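Long-range contacts in PfkB (Polaromonas sp. JS666, PDB 4DU5), which probably transfers a phosphate group from ATP to a sugar or related small substrate: residues Val75-Arg80 and Ser102-Asp107; Ala108-Gly113 and Gly134-His139. One frame throughout, in Å; residues are numbered along the deposited sequence.

Overall arrangement
Contacts 1 and 2 follow one another along the chain: 75-80 and 102-107 pair first, and the chain then runs directly into 108-113, which later meets 134-139. Their centres are 13 Å apart, on the same side of the chain's centre. Contact 1 lies at the margin of the large mixed sheet, where strand 100-106 is outermost within this chain; contact 2 joins two loops bordering the smaller four-stranded sheet, whose strands 114-117 and 128-131 lie between its segments. Arg80 ties them together, its NE standing 2.9 Å from Gln110 OE1 in a probable hydrogen bond. The last parallel strand pair is thus coupled to the loops leading into strand 114-117 and out of strand 128-131.

Contact 1 (Val75-Arg80 and Ser102-Asp107); sequences VGWASR and SHVVCD
Trp77 and Val104 meet on the face of the sheet they share with Ser79, where Val104 CG2 comes obliquely to the benzo side of the indole, 3.6 Å from Trp77 CE3. The ring reaches there because Trp77 CG is anti to the backbone N (chi1 174°). Beyond this pair the strands run parallel, their axes 24° apart and 4.6 Å away at closest approach. Val105 N donates to Ser79 O over 2.9 Å, while the bond from Ser79 N to His103 O is long and weak at 3.4 Å.

Arg80 and Val105 project side by side from the sheet face away from Ser79 and Val104. Val105 CG1 lies over a guanidinium face, 3.4 Å from Arg80 NH2, and the Arg80 chain bends at chi3 to bring that nitrogen 3.0 Å from Asp107 OD2. The planar groups are turned 67° apart, and the hydrogen bond within this salt bridge is weak; Asp107 OD1 accepts from Thr109 N. Arg80 NH1 pairs with Asp144 and NE with Gln110, so a leucine in its place would probably cost Asp107 and Asp144 this positive partner and Gln110 this donor.

The pair belongs to a right-handed beta-alpha-beta crossover in which helix 85-95 connects the strands; its Met94 and Leu91 touch Trp77 and Val104, while Trp149 of helix 147-150 packs against Ala78 and stacks on His103.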
# COMPACT_ATOMS: atom_id res chain seq x y z
N VAL A 75 -6.11 28.64 -4.95
CA VAL A 75 -5.80 27.81 -3.80
C VAL A 75 -4.43 27.14 -3.95
O VAL A 75 -4.14 26.51 -5.00
CB VAL A 75 -6.84 26.69 -3.63
CG1 VAL A 75 -6.53 25.84 -2.41
CG2 VAL A 75 -8.26 27.27 -3.57
N GLY A 76 -3.62 27.25 -2.90
CA GLY A 76 -2.35 26.57 -2.85
C GLY A 76 -2.34 25.51 -1.78
O GLY A 76 -2.75 25.78 -0.63
N TRP A 77 -1.87 24.31 -2.14
CA TRP A 77 -1.76 23.18 -1.21
C TRP A 77 -0.31 22.84 -0.87
O TRP A 77 0.55 22.80 -1.75
CB TRP A 77 -2.42 21.98 -1.83
CG TRP A 77 -2.26 20.69 -1.07
CD1 TRP A 77 -2.38 20.50 0.29
CD2 TRP A 77 -2.00 19.40 -1.63
NE1 TRP A 77 -2.19 19.18 0.60
CE2 TRP A 77 -1.95 18.48 -0.56
CE3 TRP A 77 -1.80 18.93 -2.94
CZ2 TRP A 77 -1.71 17.13 -0.76
CZ3 TRP A 77 -1.54 17.61 -3.13
CH2 TRP A 77 -1.51 16.71 -2.05
N ALA A 78 -0.05 22.56 0.40
CA ALA A 78 1.27 22.17 0.83
C ALA A 78 1.26 20.75 1.38
O ALA A 78 0.46 20.42 2.26
CB ALA A 78 1.77 23.13 1.87
N SER A 79 2.14 19.90 0.86
CA SER A 79 2.20 18.49 1.29
C SER A 79 3.52 17.77 0.86
O SER A 79 4.39 18.35 0.19
CB SER A 79 0.96 17.75 0.77
OG SER A 79 0.59 16.68 1.61
N ARG A 80 3.65 16.51 1.28
CA ARG A 80 4.72 15.66 0.78
C ARG A 80 4.02 14.47 0.18
O ARG A 80 2.94 14.11 0.63
CB ARG A 80 5.63 15.16 1.92
CG ARG A 80 6.30 16.23 2.80
CD ARG A 80 7.39 15.58 3.64
NE ARG A 80 8.52 15.29 2.78
CZ ARG A 80 9.56 16.11 2.62
NH1 ARG A 80 9.63 17.23 3.31
NH2 ARG A 80 10.52 15.80 1.77
N SER A 102 3.03 23.86 -6.24
CA SER A 102 4.46 24.19 -6.13
C SER A 102 5.08 23.81 -4.79
O SER A 102 6.29 23.67 -4.68
CB SER A 102 4.68 25.69 -6.39
OG SER A 102 3.91 26.46 -5.49
N HIS A 103 4.26 23.63 -3.77
CA HIS A 103 4.80 23.33 -2.46
C HIS A 103 4.49 21.92 -2.02
O HIS A 103 4.55 21.60 -0.82
CB HIS A 103 4.40 24.37 -1.42
CG HIS A 103 5.12 25.67 -1.60
ND1 HIS A 103 6.01 26.15 -0.66
CD2 HIS A 103 5.14 26.54 -2.63
CE1 HIS A 103 6.53 27.28 -1.11
NE2 HIS A 103 6.01 27.55 -2.29
N VAL A 104 4.22 21.08 -3.01
CA VAL A 104 4.18 19.67 -2.76
C VAL A 104 5.55 19.10 -3.07
O VAL A 104 5.96 18.99 -4.23
CB VAL A 104 3.10 18.97 -3.57
CG1 VAL A 104 3.02 17.51 -3.17
CG2 VAL A 104 1.75 19.66 -3.36
N VAL A 105 6.28 18.76 -2.02
CA VAL A 105 7.54 18.06 -2.18
C VAL A 105 7.24 16.61 -2.55
O VAL A 105 6.58 15.88 -1.81
CB VAL A 105 8.37 18.10 -0.89
CG1 VAL A 105 9.68 17.35 -1.09
CG2 VAL A 105 8.62 19.54 -0.43
N CYS A 106 7.74 16.19 -3.69
CA CYS A 106 7.75 14.81 -4.04
C CYS A 106 9.13 14.25 -3.73
O CYS A 106 10.06 14.38 -4.52
CB CYS A 106 7.42 14.69 -5.49
SG CYS A 106 5.90 15.57 -5.82
N ASP A 107 9.24 13.62 -2.56
CA ASP A 107 10.48 13.07 -2.04
C ASP A 107 10.63 11.58 -2.33
O ASP A 107 10.00 10.76 -1.67
CB ASP A 107 10.46 13.25 -0.53
CG ASP A 107 11.71 12.73 0.15
OD1 ASP A 107 12.42 11.88 -0.43
OD2 ASP A 107 11.97 13.18 1.29

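Contact 2 (Ala108-Gly113 and Gly134-His139); sequences ATQKTG and GSAASH
Gln110 and Lys111 meet Ser135, Ala136 and His139 in a loop-to-loop contact of the ribokinase-like fold of the pfkB family, at the border between the sheet of the large alpha/beta domain and the four-stranded sheet, which probably corresponds to the family's small beta-sheet lid. Segment 108-113 leads from strand 100-106 to strand 114-117, and segment 134-139 runs from strand 128-131 toward helix 147-150, ending in a short 3-10 segment. The contact is partly buried, about 20 Å between its centre and that of the chain, and buries 268 Å² between the segments.

One backbone bond fixes the loops against each other: Ala136 N donates to Lys111 O over 2.8 Å, with an N-H...O angle of 157°. The same carbonyl oxygen has Ser135 CB at 3.4 Å, so the serine's methylene group lies beside the bond. Ser135 OG is held elsewhere, by Glu34. Lys111 also packs against Lys133 of the second subunit, which places this edge of the contact near the dimer partner.

Gln110 supplies the main side-chain contact. Its CG is anti to its own carbonyl carbon (chi1 -55°) and the chain is extended beyond, carrying the amide past Ala136 toward His139. Gln110 CB packs 3.6 Å from Ala136 CB, and OE1 lies 3.4 Å from that same methyl carbon while accepting from Arg80 NE. The amide is therefore anchored through its oxygen, an orientation that turns the nitrogen toward the histidine. The amide and imidazole planes are 32° apart, and the side chains approach at a slant without a hydrogen bond between them; Gln110 NE2 comes to 3.5 Å from His139 CB and 3.6 Å from CG, at the base of the ring.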
# COMPACT_ATOMS: atom_id res chain seq x y z
N ALA A 108 11.51 11.22 -3.26
CA ALA A 108 11.71 9.81 -3.63
C ALA A 108 12.03 8.79 -2.49
O ALA A 108 11.87 7.59 -2.69
CB ALA A 108 12.71 9.68 -4.77
N THR A 109 12.45 9.26 -1.31
CA THR A 109 12.86 8.40 -0.18
C THR A 109 11.71 8.01 0.76
O THR A 109 11.91 7.32 1.78
CB THR A 109 13.95 9.13 0.65
OG1 THR A 109 15.15 9.23 -0.13
CG2 THR A 109 14.26 8.42 1.99
N GLN A 110 10.52 8.49 0.44
CA GLN A 110 9.40 8.38 1.37
C GLN A 110 8.21 7.82 0.62
O GLN A 110 8.20 7.87 -0.62
CB GLN A 110 9.08 9.75 1.97
CG GLN A 110 10.25 10.46 2.64
CD GLN A 110 9.84 11.80 3.20
OE1 GLN A 110 9.00 12.48 2.62
NE2 GLN A 110 10.41 12.18 4.35
N LYS A 111 7.22 7.31 1.36
CA LYS A 111 6.06 6.62 0.73
C LYS A 111 4.69 7.37 0.73
O LYS A 111 4.40 8.12 1.64
CB LYS A 111 5.95 5.18 1.26
CG LYS A 111 6.74 4.91 2.53
CD LYS A 111 6.95 3.42 2.74
CE LYS A 111 7.93 3.10 3.88
NZ LYS A 111 8.45 1.68 3.74
N THR A 112 3.90 7.18 -0.32
CA THR A 112 2.57 7.81 -0.44
C THR A 112 1.52 7.00 0.30
O THR A 112 1.46 5.78 0.15
CB THR A 112 2.07 7.89 -1.90
OG1 THR A 112 2.98 8.67 -2.69
CG2 THR A 112 0.71 8.53 -1.96
N GLY A 113 0.67 7.68 1.07
CA GLY A 113 -0.43 7.04 1.75
C GLY A 113 -1.54 6.58 0.83
O GLY A 113 -1.67 7.05 -0.29
N GLY A 134 3.70 6.40 8.70
CA GLY A 134 5.06 6.62 8.25
C GLY A 134 5.19 7.14 6.83
O GLY A 134 6.26 7.00 6.24
N SER A 135 4.12 7.76 6.31
CA SER A 135 4.05 8.29 4.94
C SER A 135 4.84 9.57 4.81
O SER A 135 5.23 10.17 5.81
CB SER A 135 2.60 8.56 4.54
OG SER A 135 2.19 9.82 5.05
N ALA A 136 5.05 10.00 3.56
CA ALA A 136 5.85 11.18 3.29
C ALA A 136 5.27 12.38 4.03
O ALA A 136 5.96 13.02 4.80
CB ALA A 136 5.92 11.44 1.79
N ALA A 137 3.99 12.66 3.82
CA ALA A 137 3.27 13.69 4.56
C ALA A 137 3.41 13.61 6.08
O ALA A 137 3.44 14.65 6.72
CB ALA A 137 1.79 13.69 4.18
N SER A 138 3.49 12.43 6.67
CA SER A 138 3.62 12.41 8.14
C SER A 138 4.95 12.99 8.58
O SER A 138 5.11 13.41 9.73
CB SER A 138 3.35 11.04 8.77
OG SER A 138 4.42 10.14 8.62
N HIS A 139 5.91 13.05 7.66
CA HIS A 139 7.21 13.60 7.98
C HIS A 139 7.30 15.13 8.01
O HIS A 139 8.35 15.66 8.34
CB HIS A 139 8.28 13.01 7.04
CG HIS A 139 8.59 11.58 7.35
ND1 HIS A 139 9.57 11.21 8.24
CD2 HIS A 139 8.01 10.43 6.93
CE1 HIS A 139 9.60 9.89 8.34
NE2 HIS A 139 8.66 9.40 7.56